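Local coordinates for inactivation-no-after-potential D protein (Drosophila melanogaster, PDB 5F67), which acts as a signalling scaffold of the fly eye, its third PDZ domain recognising the tail of the TRP channel, at residues 45-50 and 70-75; 51-56 and 102-107; 79-84 and 90-95; 33-38 and 98-103. One frame throughout, in Å; residues are numbered along the deposited sequence.

In the fold
One PDZ domain supplies all four interactions. Strands 25-30, 99-105, 72-76 and 79-80 form one antiparallel sheet, and strands 37-44 and 50-56 pair in a second. Interactions 1 and 2 lie about 7 Å apart between centres; with interaction 4 they connect the two sheets or their loops. Interaction 4 shares Met102 and Ile103 with interaction 2, their centres about 11 Å apart, while interaction 3 seats helix 86-95 beside strand 79-80. Along the chain, interaction 4 opens first, at 33-38, and encloses interactions 1 and 3; interactions 2 and 4 end on strand 99-105. The centres of interactions 1 and 4 lie about 17 Å apart. Residues of interactions 2, 3 and 4 pack the core and line the peptide site.

Interaction 1 (45-50 and 70-75); sequences AEVGSG and GDMLLA
Gly50, where the loop passes into strand 50-56, and Met72, at the start of strand 72-76, bring their backbones to 7.2 Å between CA atoms, and the gap is spanned by the side chain of Met72. Met72 reaches across with its whole chain drawn out: CG lies anti to the backbone N (chi1 -170°) and the later torsions are extended too, which carries SD and CE to the loop at Val47 and Ser49. There Val47 answers with one branch, the two side chains meeting at a slant. Val47 CG1 is placed 3.2 Å from Met72 SD, shorter than usual for carbon and sulfur, and with the valine torsion eclipsed the exact position of this methyl is doubtful. The methyl end of the methionine goes further, to 3.9 Å between Met72 CE and Ser49 O and 4.2 Å between Met72 CE and Gly50 CA. Gly50 suits this crowding: a beta-carbon there would point at the methionine and clash with Met72 CE. Gly48 is called for by its own backbone angles, and forms a classic beta bulge with Val47 opposite His44. In PDZ terms, the hairpin loop between strands 37-44 and 50-56 lies against strand 72-76 of the other sheet, where a backbone hydrogen bond joins Leu73 and Ile51. Phe21 covers Val47 and Phe52 packs on Met72, extending the apolar patch. With an extended thioether chain setting its CE beside Ser49 O and Gly50, the contact is nonpolar and makes little directional demand.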
loop_
_atom_site.group_PDB
_atom_site.type_symbol
_atom_site.label_atom_id
_atom_site.label_comp_id
_atom_site.label_asym_id
_atom_site.label_seq_id
_atom_site.Cartn_x
_atom_site.Cartn_y
_atom_site.Cartn_z
ATOM N N ALA A 45 11.781 -7.810 10.904
ATOM C CA ALA A 45 12.818 -8.796 11.206
ATOM C C ALA A 45 12.982 -9.852 10.115
ATOM O O ALA A 45 14.088 -10.339 9.869
ATOM C CB ALA A 45 12.529 -9.463 12.553
ATOM N N GLU A 46 11.879 -10.203 9.461
ATOM C CA GLU A 46 11.868 -11.345 8.552
ATOM C C GLU A 46 12.251 -11.001 7.119
ATOM O O GLU A 46 12.578 -11.884 6.334
ATOM C CB GLU A 46 10.491 -12.013 8.557
ATOM N N VAL A 47 12.228 -9.724 6.771
ATOM C CA VAL A 47 12.308 -9.362 5.368
ATOM C C VAL A 47 13.254 -8.170 5.118
ATOM O O VAL A 47 13.665 -7.904 3.978
ATOM C CB VAL A 47 10.864 -9.074 4.946
ATOM C CG1 VAL A 47 10.688 -7.742 4.341
ATOM C CG2 VAL A 47 10.156 -10.268 4.301
ATOM N N GLY A 48 13.600 -7.456 6.186
ATOM C CA GLY A 48 14.491 -6.312 6.068
ATOM C C GLY A 48 13.747 -5.000 5.880
ATOM O O GLY A 48 12.582 -4.882 6.276
ATOM N N SER A 49 14.424 -4.016 5.284
ATOM C CA SER A 49 13.855 -2.680 5.090
ATOM C C SER A 49 13.000 -2.606 3.833
ATOM O O SER A 49 13.182 -3.385 2.893
ATOM C CB SER A 49 14.960 -1.626 5.017
ATOM O OG SER A 49 15.587 -1.475 6.280
ATOM N N GLY A 50 12.069 -1.662 3.828
ATOM C CA GLY A 50 11.225 -1.430 2.673
ATOM C C GLY A 50 10.035 -0.573 3.037
ATOM O O GLY A 50 10.047 0.106 4.070
ATOM N N GLY A 70 0.683 -2.870 8.343
ATOM C CA GLY A 70 1.834 -3.738 8.535
ATOM C C GLY A 70 2.232 -4.500 7.279
ATOM O O GLY A 70 3.331 -5.057 7.221
ATOM N N ASP A 71 1.350 -4.546 6.277
ATOM C CA ASP A 71 1.670 -5.260 5.032
ATOM C C ASP A 71 2.861 -4.604 4.347
ATOM O O ASP A 71 2.974 -3.372 4.351
ATOM C CB ASP A 71 0.500 -5.213 4.050
ATOM C CG ASP A 71 -0.602 -6.192 4.385
ATOM O OD1 ASP A 71 -0.433 -7.004 5.325
ATOM O OD2 ASP A 71 -1.644 -6.153 3.683
ATOM N N MET A 72 3.743 -5.403 3.751
ATOM C CA MET A 72 4.840 -4.821 2.967
ATOM C C MET A 72 4.343 -4.566 1.553
ATOM O O MET A 72 3.705 -5.428 0.957
ATOM C CB MET A 72 6.035 -5.773 2.927
ATOM C CG MET A 72 7.315 -5.174 2.341
ATOM S SD MET A 72 8.621 -6.431 2.275
ATOM C CE MET A 72 10.014 -5.392 1.790
ATOM N N LEU A 73 4.624 -3.379 1.025
ATOM C CA LEU A 73 4.204 -2.996 -0.321
ATOM C C LEU A 73 5.325 -3.307 -1.305
ATOM O O LEU A 73 6.415 -2.709 -1.232
ATOM C CB LEU A 73 3.863 -1.495 -0.356
ATOM C CG LEU A 73 3.498 -0.955 -1.737
ATOM C CD1 LEU A 73 2.209 -1.585 -2.255
ATOM C CD2 LEU A 73 3.374 0.570 -1.695
ATOM N N LEU A 74 5.066 -4.251 -2.211
ATOM C CA LEU A 74 6.114 -4.780 -3.081
ATOM C C LEU A 74 6.047 -4.253 -4.520
ATOM O O LEU A 74 7.063 -4.210 -5.213
ATOM C CB LEU A 74 6.071 -6.310 -3.072
ATOM C CG LEU A 74 6.215 -6.913 -1.670
ATOM C CD1 LEU A 74 5.930 -8.410 -1.695
ATOM C CD2 LEU A 74 7.604 -6.666 -1.136
ATOM N N ALA A 75 4.863 -3.851 -4.967
ATOM C CA ALA A 75 4.729 -3.200 -6.275
ATOM C C ALA A 75 3.487 -2.332 -6.350
ATOM O O ALA A 75 2.495 -2.597 -5.670
ATOM C CB ALA A 75 4.700 -4.238 -7.387
#

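Interaction 2 (51-56 and 102-107); sequences IFISDL and MILLTL
In the hydrophobic core of the PDZ fold, strand 50-56 of the small sheet crosses the larger one at strand 99-105, and two separate apolar pairs join the two segments: Ile53 with Leu104 and Phe52 with Leu107. The backbones stay well apart, 9.0 Å between the CA atoms of Phe52 and Leu104, so the contact is made by side chains alone. Ile53 offers its ethyl branch, which lies anti to the carbonyl carbon (chi1 -55°), and Ile53 CG1 comes to 4.2 Å from Leu104 CD2, the side chains running at about a right angle to one another. Val67 touches both members of this pair, while Val27 and Leu73 cover more of the leucine. In the second pair the phenyl ring is met on its rim: Leu107 CD1 lies near the ring plane, 4.0 Å from Phe52 CE2, and the two side chains again cross almost perpendicularly. Met72 packs against the same phenylalanine. The far end of strand 50-56 has a different task. Ser54 and Asp55 form a classic beta bulge opposite Met38, and both Asp55 and Leu56 bond to the bound peptide: Asp55 OD2 and Leu56 O each hold a polar side chain of it. The carboxylate of Asp55 is steadied locally as well, by a hydrogen bond from Leu56 N that meets Asp55 OD1 on its anti side, 25° out of the carboxylate plane. Leu56 N lies 2.7 Å from Asp55 OD1.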
loop_
_atom_site.group_PDB
_atom_site.type_symbol
_atom_site.label_atom_id
_atom_site.label_comp_id
_atom_site.label_asym_id
_atom_site.label_seq_id
_atom_site.Cartn_x
_atom_site.Cartn_y
_atom_site.Cartn_z
ATOM N N ILE A 51 9.004 -0.611 2.189
ATOM C CA ILE A 51 7.824 0.225 2.365
ATOM C C ILE A 51 6.705 -0.616 2.973
ATOM O O ILE A 51 6.395 -1.701 2.472
ATOM C CB ILE A 51 7.341 0.784 1.011
ATOM C CG1 ILE A 51 8.490 1.544 0.329
ATOM C CG2 ILE A 51 6.109 1.677 1.195
ATOM C CD1 ILE A 51 8.868 2.870 1.020
ATOM N N PHE A 52 6.099 -0.114 4.046
ATOM C CA PHE A 52 5.037 -0.853 4.737
ATOM C C PHE A 52 3.794 0.002 4.896
ATOM O O PHE A 52 3.877 1.209 5.096
ATOM C CB PHE A 52 5.516 -1.308 6.120
ATOM C CG PHE A 52 6.660 -2.279 6.069
ATOM C CD1 PHE A 52 7.971 -1.824 5.987
ATOM C CD2 PHE A 52 6.427 -3.647 6.091
ATOM C CE1 PHE A 52 9.031 -2.717 5.928
ATOM C CE2 PHE A 52 7.489 -4.554 6.043
ATOM C CZ PHE A 52 8.794 -4.084 5.962
ATOM N N ILE A 53 2.626 -0.621 4.793
ATOM C CA ILE A 53 1.386 0.087 5.093
ATOM C C ILE A 53 1.397 0.456 6.575
ATOM O O ILE A 53 1.624 -0.410 7.423
ATOM C CB ILE A 53 0.152 -0.794 4.814
ATOM C CG1 ILE A 53 0.172 -1.311 3.371
ATOM C CG2 ILE A 53 -1.144 -0.024 5.114
ATOM C CD1 ILE A 53 0.123 -0.197 2.315
ATOM N N SER A 54 1.149 1.729 6.888
ATOM C CA SER A 54 1.243 2.212 8.267
ATOM C C SER A 54 -0.105 2.653 8.824
ATOM O O SER A 54 -0.274 2.782 10.034
ATOM C CB SER A 54 2.239 3.368 8.351
ATOM O OG SER A 54 1.815 4.453 7.543
ATOM N N ASP A 55 -1.066 2.905 7.942
ATOM C CA ASP A 55 -2.402 3.236 8.406
ATOM C C ASP A 55 -3.391 2.934 7.309
ATOM O O ASP A 55 -3.026 2.782 6.141
ATOM C CB ASP A 55 -2.497 4.706 8.861
ATOM C CG ASP A 55 -3.554 4.921 9.934
ATOM O OD1 ASP A 55 -4.437 4.052 10.108
ATOM O OD2 ASP A 55 -3.504 5.965 10.620
ATOM N N LEU A 56 -4.655 2.831 7.691
ATOM C CA LEU A 56 -5.690 2.395 6.770
ATOM C C LEU A 56 -6.934 3.174 7.139
ATOM O O LEU A 56 -7.272 3.278 8.324
ATOM C CB LEU A 56 -5.921 0.889 6.949
ATOM C CG LEU A 56 -6.932 0.186 6.059
ATOM C CD1 LEU A 56 -6.420 0.140 4.632
ATOM C CD2 LEU A 56 -7.157 -1.219 6.603
ATOM N N MET A 102 -1.781 -3.417 -6.425
ATOM C CA MET A 102 -0.704 -3.439 -5.449
ATOM C C MET A 102 -0.365 -4.880 -5.098
ATOM O O MET A 102 -1.255 -5.718 -4.969
ATOM C CB MET A 102 -1.113 -2.681 -4.188
ATOM C CG MET A 102 -1.314 -1.183 -4.428
ATOM S SD MET A 102 -1.617 -0.289 -2.893
ATOM C CE MET A 102 -3.318 -0.743 -2.548
ATOM N N ILE A 103 0.925 -5.163 -4.954
ATOM C CA ILE A 103 1.335 -6.468 -4.478
ATOM C C ILE A 103 1.728 -6.263 -3.037
ATOM O O ILE A 103 2.572 -5.412 -2.723
ATOM C CB ILE A 103 2.535 -7.028 -5.257
ATOM C CG1 ILE A 103 2.128 -7.287 -6.713
ATOM C CG2 ILE A 103 2.999 -8.333 -4.629
ATOM C CD1 ILE A 103 3.263 -7.794 -7.584
ATOM N N LEU A 104 1.100 -7.035 -2.159
ATOM C CA LEU A 104 1.262 -6.858 -0.722
ATOM C C LEU A 104 1.668 -8.160 -0.063
ATOM O O LEU A 104 1.272 -9.232 -0.501
ATOM C CB LEU A 104 -0.062 -6.395 -0.109
ATOM C CG LEU A 104 -0.574 -5.010 -0.508
ATOM C CD1 LEU A 104 -2.027 -4.833 -0.062
ATOM C CD2 LEU A 104 0.316 -3.906 0.072
ATOM N N LEU A 105 2.433 -8.065 1.018
ATOM C CA LEU A 105 2.822 -9.254 1.774
ATOM C C LEU A 105 2.450 -9.061 3.239
ATOM O O LEU A 105 2.950 -8.143 3.905
ATOM C CB LEU A 105 4.330 -9.502 1.654
ATOM C CG LEU A 105 4.887 -10.653 2.502
ATOM C CD1 LEU A 105 4.370 -12.010 2.018
ATOM C CD2 LEU A 105 6.399 -10.636 2.477
ATOM N N THR A 106 1.553 -9.903 3.739
ATOM C CA THR A 106 1.190 -9.848 5.152
ATOM C C THR A 106 2.153 -10.749 5.898
ATOM O O THR A 106 2.334 -11.913 5.527
ATOM C CB THR A 106 -0.266 -10.324 5.392
ATOM O OG1 THR A 106 -1.174 -9.428 4.744
ATOM C CG2 THR A 106 -0.590 -10.341 6.881
ATOM N N LEU A 107 2.790 -10.211 6.930
ATOM C CA LEU A 107 3.814 -10.957 7.657
ATOM C C LEU A 107 3.238 -11.540 8.948
ATOM O O LEU A 107 2.501 -10.865 9.676
ATOM C CB LEU A 107 5.028 -10.058 7.919
ATOM C CG LEU A 107 5.719 -9.684 6.602
ATOM C CD1 LEU A 107 6.369 -8.317 6.653
ATOM C CD2 LEU A 107 6.739 -10.719 6.240
#

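Interaction 3 (79-84 and 90-95); sequences DVTLES and TGLLKR
Leu92 leaves helix 86-95 pointing at Asp79 and Thr81, and its CB carries CG anti to the carbonyl carbon (chi1 -69°), a turn that presents both methyls to the neighbouring segment. From CG the branches part. Leu92 CD1 settles 3.7 Å from Thr81 CG2, the two side chains lying alongside with opposed directions, and 3.9 Å from Asp79 CB. Leu92 CD2 takes the other side, 3.6 Å from Asp79 OD2 and also close to Asp79 CG, where the aspartate crosses the leucine at a slant. The rotamer that sends Thr81 OG1 to Leu73 O, its hydrogen-bond partner, leaves CG2 facing Leu92. In the PDZ fold this helix forms one wall of the peptide groove, and Thr90, Leu93 and Lys94 all pack on an apolar side chain of the bound peptide; Leu92 instead ties the helix to strand 79-80 and to the type I turn Thr81 to Ser84 that follows it. With an alanine here both methyls go, and Thr81 CG2 and Asp79 CB would probably lose their apolar partner on the helix. Further along, the guanidinium of Arg95 lays one face over Gly91 O, which sits 3.3 Å above its plane and offset toward its rim. Its charge stays apart from that of Asp79, with Arg95 NH2 6.4 Å from Asp79 OD2, so any attraction there is long-range.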
loop_
_atom_site.group_PDB
_atom_site.type_symbol
_atom_site.label_atom_id
_atom_site.label_comp_id
_atom_site.label_asym_id
_atom_site.label_seq_id
_atom_site.Cartn_x
_atom_site.Cartn_y
_atom_site.Cartn_z
ATOM N N ASP A 79 5.317 -0.943 -11.432
ATOM C CA ASP A 79 6.532 -0.436 -10.782
ATOM C C ASP A 79 6.862 -1.181 -9.484
ATOM O O ASP A 79 6.116 -1.118 -8.506
ATOM C CB ASP A 79 6.411 1.063 -10.518
ATOM C CG ASP A 79 6.327 1.876 -11.799
ATOM O OD1 ASP A 79 7.372 2.043 -12.467
ATOM O OD2 ASP A 79 5.219 2.352 -12.137
ATOM N N VAL A 80 7.993 -1.878 -9.478
ATOM C CA VAL A 80 8.428 -2.627 -8.301
ATOM C C VAL A 80 8.875 -1.663 -7.198
ATOM O O VAL A 80 9.631 -0.723 -7.462
ATOM C CB VAL A 80 9.581 -3.582 -8.659
ATOM C CG1 VAL A 80 10.167 -4.218 -7.404
ATOM C CG2 VAL A 80 9.087 -4.655 -9.631
ATOM N N THR A 81 8.399 -1.875 -5.970
ATOM C CA THR A 81 8.731 -0.966 -4.866
ATOM C C THR A 81 9.621 -1.608 -3.809
ATOM O O THR A 81 9.829 -1.044 -2.735
ATOM C CB THR A 81 7.473 -0.395 -4.186
ATOM O OG1 THR A 81 6.606 -1.472 -3.808
ATOM C CG2 THR A 81 6.725 0.540 -5.143
ATOM N N LEU A 82 10.162 -2.775 -4.136
ATOM C CA LEU A 82 11.072 -3.478 -3.242
ATOM C C LEU A 82 12.262 -2.623 -2.844
ATOM O O LEU A 82 12.727 -2.688 -1.705
ATOM C CB LEU A 82 11.580 -4.754 -3.913
ATOM C CG LEU A 82 10.845 -6.029 -3.537
ATOM C CD1 LEU A 82 11.324 -7.178 -4.413
ATOM C CD2 LEU A 82 11.096 -6.318 -2.056
ATOM N N GLU A 83 12.751 -1.813 -3.780
ATOM C CA GLU A 83 13.915 -0.976 -3.503
ATOM C C GLU A 83 13.595 0.521 -3.488
ATOM O O GLU A 83 14.509 1.350 -3.500
ATOM C CB GLU A 83 15.024 -1.264 -4.522
ATOM C CG GLU A 83 15.419 -2.744 -4.633
ATOM C CD GLU A 83 16.168 -3.257 -3.410
ATOM O OE1 GLU A 83 16.707 -2.435 -2.637
ATOM O OE2 GLU A 83 16.228 -4.492 -3.225
ATOM N N SER A 84 12.310 0.865 -3.441
ATOM C CA SER A 84 11.900 2.271 -3.476
ATOM C C SER A 84 12.140 2.960 -2.142
ATOM O O SER A 84 11.959 2.350 -1.081
ATOM C CB SER A 84 10.418 2.388 -3.825
ATOM O OG SER A 84 10.177 1.865 -5.120
ATOM N N THR A 90 5.676 6.860 -2.353
ATOM C CA THR A 90 4.517 7.740 -2.209
ATOM C C THR A 90 4.201 8.432 -3.530
ATOM O O THR A 90 3.033 8.645 -3.849
ATOM C CB THR A 90 4.689 8.780 -1.074
ATOM O OG1 THR A 90 5.888 9.532 -1.275
ATOM C CG2 THR A 90 4.754 8.072 0.274
ATOM N N GLY A 91 5.234 8.769 -4.300
ATOM C CA GLY A 91 5.023 9.362 -5.611
ATOM C C GLY A 91 4.245 8.433 -6.533
ATOM O O GLY A 91 3.329 8.861 -7.232
ATOM N N LEU A 92 4.603 7.149 -6.532
ATOM C CA LEU A 92 3.902 6.177 -7.361
ATOM C C LEU A 92 2.447 6.070 -6.933
ATOM O O LEU A 92 1.548 6.026 -7.770
ATOM C CB LEU A 92 4.581 4.806 -7.261
ATOM C CG LEU A 92 5.968 4.685 -7.909
ATOM C CD1 LEU A 92 6.664 3.404 -7.448
ATOM C CD2 LEU A 92 5.854 4.695 -9.426
ATOM N N LEU A 93 2.208 6.032 -5.626
ATOM C CA LEU A 93 0.838 5.891 -5.128
ATOM C C LEU A 93 -0.004 7.118 -5.449
ATOM O O LEU A 93 -1.169 6.996 -5.840
ATOM C CB LEU A 93 0.835 5.603 -3.622
ATOM C CG LEU A 93 1.408 4.236 -3.259
ATOM C CD1 LEU A 93 1.759 4.214 -1.780
ATOM C CD2 LEU A 93 0.399 3.137 -3.630
ATOM N N LYS A 94 0.590 8.303 -5.321
ATOM C CA LYS A 94 -0.132 9.540 -5.607
ATOM C C LYS A 94 -0.467 9.704 -7.083
ATOM O O LYS A 94 -1.550 10.174 -7.419
ATOM C CB LYS A 94 0.666 10.747 -5.116
ATOM C CG LYS A 94 0.809 10.791 -3.610
ATOM C CD LYS A 94 1.853 11.823 -3.191
ATOM C CE LYS A 94 1.277 13.227 -3.169
ATOM N NZ LYS A 94 0.828 13.621 -1.805
ATOM N N ARG A 95 0.446 9.299 -7.963
ATOM C CA ARG A 95 0.239 9.495 -9.404
ATOM C C ARG A 95 -0.722 8.498 -10.042
ATOM O O ARG A 95 -1.339 8.799 -11.063
ATOM C CB ARG A 95 1.570 9.456 -10.158
ATOM C CG ARG A 95 2.468 10.641 -9.835
ATOM C CD ARG A 95 3.611 10.764 -10.830
ATOM N NE ARG A 95 4.460 9.581 -10.814
ATOM C CZ ARG A 95 5.470 9.403 -9.967
ATOM N NH1 ARG A 95 5.756 10.339 -9.066
ATOM N NH2 ARG A 95 6.193 8.294 -10.023
#

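Interaction 4 (33-38 and 98-103); sequences GFLGIM and GVVTMI
Leu35 lays its CD2 methyl against the flank of Val100, 3.7 Å from Val100 CG2 and 3.9 Å from Val100 CB, the two side chains crossing at about a right angle. The valine turns CG2 to this meeting by setting it anti to the carbonyl carbon, while its other methyl lies anti to the backbone N (chi1 -176°). Two residues on, a second pair forms, Ile37 with Met102. Ile37 CD1 reaches 4.1 Å from Met102 SD, and these side chains run alongside each other with opposed headings. The bend in Met102 at chi3 (-76°) folds its methyl aside, so that the sulfur is the atom facing the isoleucine. Both pairs are buried, and they join the loop 33-36 and the start of strand 37-44 to strand 99-105. That loop, with the sequence Gly-Phe-Leu-Gly, corresponds to the carboxylate-binding loop of PDZ domains, and here the backbones of Leu35, Gly36 and Ile37 all hydrogen-bond to the bound peptide. Leu35 and Ile37 point their side chains inward, where Ile37 also meets an apolar side chain of the peptide. Gly36 can adopt the positive phi of this turn (117°), which would jam a beta-carbon against the preceding carbonyl. Leu93 of helix 86-95 fills in between the pairs, its CD2 methyl touching both Leu35 CD1 and Met102 SD. Met102 also touches Val29 of strand 25-30 and Leu73 of strand 72-76, the two strands that flank 99-105, and Val100 touches Val76 of the latter.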
loop_
_atom_site.group_PDB
_atom_site.type_symbol
_atom_site.label_atom_id
_atom_site.label_comp_id
_atom_site.label_asym_id
_atom_site.label_seq_id
_atom_site.Cartn_x
_atom_site.Cartn_y
_atom_site.Cartn_z
ATOM N N GLY A 33 -10.836 9.471 -4.890
ATOM C CA GLY A 33 -10.322 10.476 -3.973
ATOM C C GLY A 33 -8.965 10.036 -3.443
ATOM O O GLY A 33 -7.969 10.761 -3.541
ATOM N N PHE A 34 -8.928 8.826 -2.896
ATOM C CA PHE A 34 -7.724 8.273 -2.303
ATOM C C PHE A 34 -7.901 6.763 -2.355
ATOM O O PHE A 34 -9.029 6.274 -2.596
ATOM C CB PHE A 34 -7.639 8.725 -0.844
ATOM C CG PHE A 34 -8.967 8.668 -0.146
ATOM C CD1 PHE A 34 -9.491 7.454 0.298
ATOM C CD2 PHE A 34 -9.724 9.828 0.021
ATOM C CE1 PHE A 34 -10.746 7.386 0.904
ATOM C CE2 PHE A 34 -10.977 9.770 0.624
ATOM C CZ PHE A 34 -11.488 8.541 1.066
ATOM N N LEU A 35 -6.818 6.025 -2.123
ATOM C CA LEU A 35 -6.911 4.576 -1.967
ATOM C C LEU A 35 -7.377 4.255 -0.552
ATOM O O LEU A 35 -8.255 3.404 -0.341
ATOM C CB LEU A 35 -5.554 3.912 -2.232
ATOM C CG LEU A 35 -5.006 4.113 -3.647
ATOM C CD1 LEU A 35 -3.524 3.721 -3.702
ATOM C CD2 LEU A 35 -5.824 3.300 -4.648
ATOM N N GLY A 36 -6.799 4.961 0.419
ATOM C CA GLY A 36 -7.175 4.793 1.809
ATOM C C GLY A 36 -6.026 4.290 2.657
ATOM O O GLY A 36 -6.255 3.656 3.684
ATOM N N ILE A 37 -4.787 4.565 2.244
ATOM C CA ILE A 37 -3.631 4.081 3.001
ATOM C C ILE A 37 -2.625 5.180 3.288
ATOM O O ILE A 37 -2.632 6.234 2.645
ATOM C CB ILE A 37 -2.853 2.973 2.234
ATOM C CG1 ILE A 37 -2.388 3.492 0.861
ATOM C CG2 ILE A 37 -3.691 1.702 2.078
ATOM C CD1 ILE A 37 -1.420 2.526 0.131
ATOM N N MET A 38 -1.760 4.919 4.269
ATOM C CA MET A 38 -0.519 5.669 4.437
ATOM C C MET A 38 0.603 4.651 4.494
ATOM O O MET A 38 0.367 3.473 4.800
ATOM C CB MET A 38 -0.547 6.501 5.721
ATOM C CG MET A 38 -1.524 7.644 5.652
ATOM S SD MET A 38 -1.744 8.389 7.259
ATOM C CE MET A 38 -2.999 9.583 6.821
ATOM N N GLY A 98 -7.361 5.499 -11.189
ATOM C CA GLY A 98 -8.247 4.397 -11.507
ATOM C C GLY A 98 -8.005 3.217 -10.594
ATOM O O GLY A 98 -7.734 3.392 -9.398
ATOM N N VAL A 99 -8.087 2.016 -11.155
ATOM C CA VAL A 99 -7.767 0.806 -10.396
ATOM C C VAL A 99 -6.259 0.626 -10.263
ATOM O O VAL A 99 -5.546 0.463 -11.257
ATOM C CB VAL A 99 -8.373 -0.434 -11.044
ATOM C CG1 VAL A 99 -8.029 -1.690 -10.231
ATOM C CG2 VAL A 99 -9.885 -0.276 -11.120
ATOM N N VAL A 100 -5.791 0.630 -9.017
ATOM C CA VAL A 100 -4.367 0.562 -8.733
ATOM C C VAL A 100 -4.053 -0.837 -8.238
ATOM O O VAL A 100 -4.665 -1.321 -7.281
ATOM C CB VAL A 100 -3.957 1.606 -7.674
ATOM C CG1 VAL A 100 -2.432 1.580 -7.451
ATOM C CG2 VAL A 100 -4.411 3.004 -8.098
ATOM N N THR A 101 -3.128 -1.495 -8.927
ATOM C CA THR A 101 -2.729 -2.850 -8.592
ATOM C C THR A 101 -1.621 -2.743 -7.556
ATOM O O THR A 101 -0.627 -2.042 -7.773
ATOM C CB THR A 101 -2.151 -3.564 -9.814
ATOM O OG1 THR A 101 -3.109 -3.558 -10.877
ATOM C CG2 THR A 101 -1.770 -5.015 -9.466
ATOM N N MET A 102 -1.781 -3.417 -6.425
ATOM C CA MET A 102 -0.704 -3.439 -5.449
ATOM C C MET A 102 -0.365 -4.880 -5.098
ATOM O O MET A 102 -1.255 -5.718 -4.969
ATOM C CB MET A 102 -1.113 -2.681 -4.188
ATOM C CG MET A 102 -1.314 -1.183 -4.428
ATOM S SD MET A 102 -1.617 -0.289 -2.893
ATOM C CE MET A 102 -3.318 -0.743 -2.548
ATOM N N ILE A 103 0.925 -5.163 -4.954
ATOM C CA ILE A 103 1.335 -6.468 -4.478
ATOM C C ILE A 103 1.728 -6.263 -3.037
ATOM O O ILE A 103 2.572 -5.412 -2.723
ATOM C CB ILE A 103 2.535 -7.028 -5.257
ATOM C CG1 ILE A 103 2.128 -7.287 -6.713
ATOM C CG2 ILE A 103 2.999 -8.333 -4.629
ATOM C CD1 ILE A 103 3.263 -7.794 -7.584
#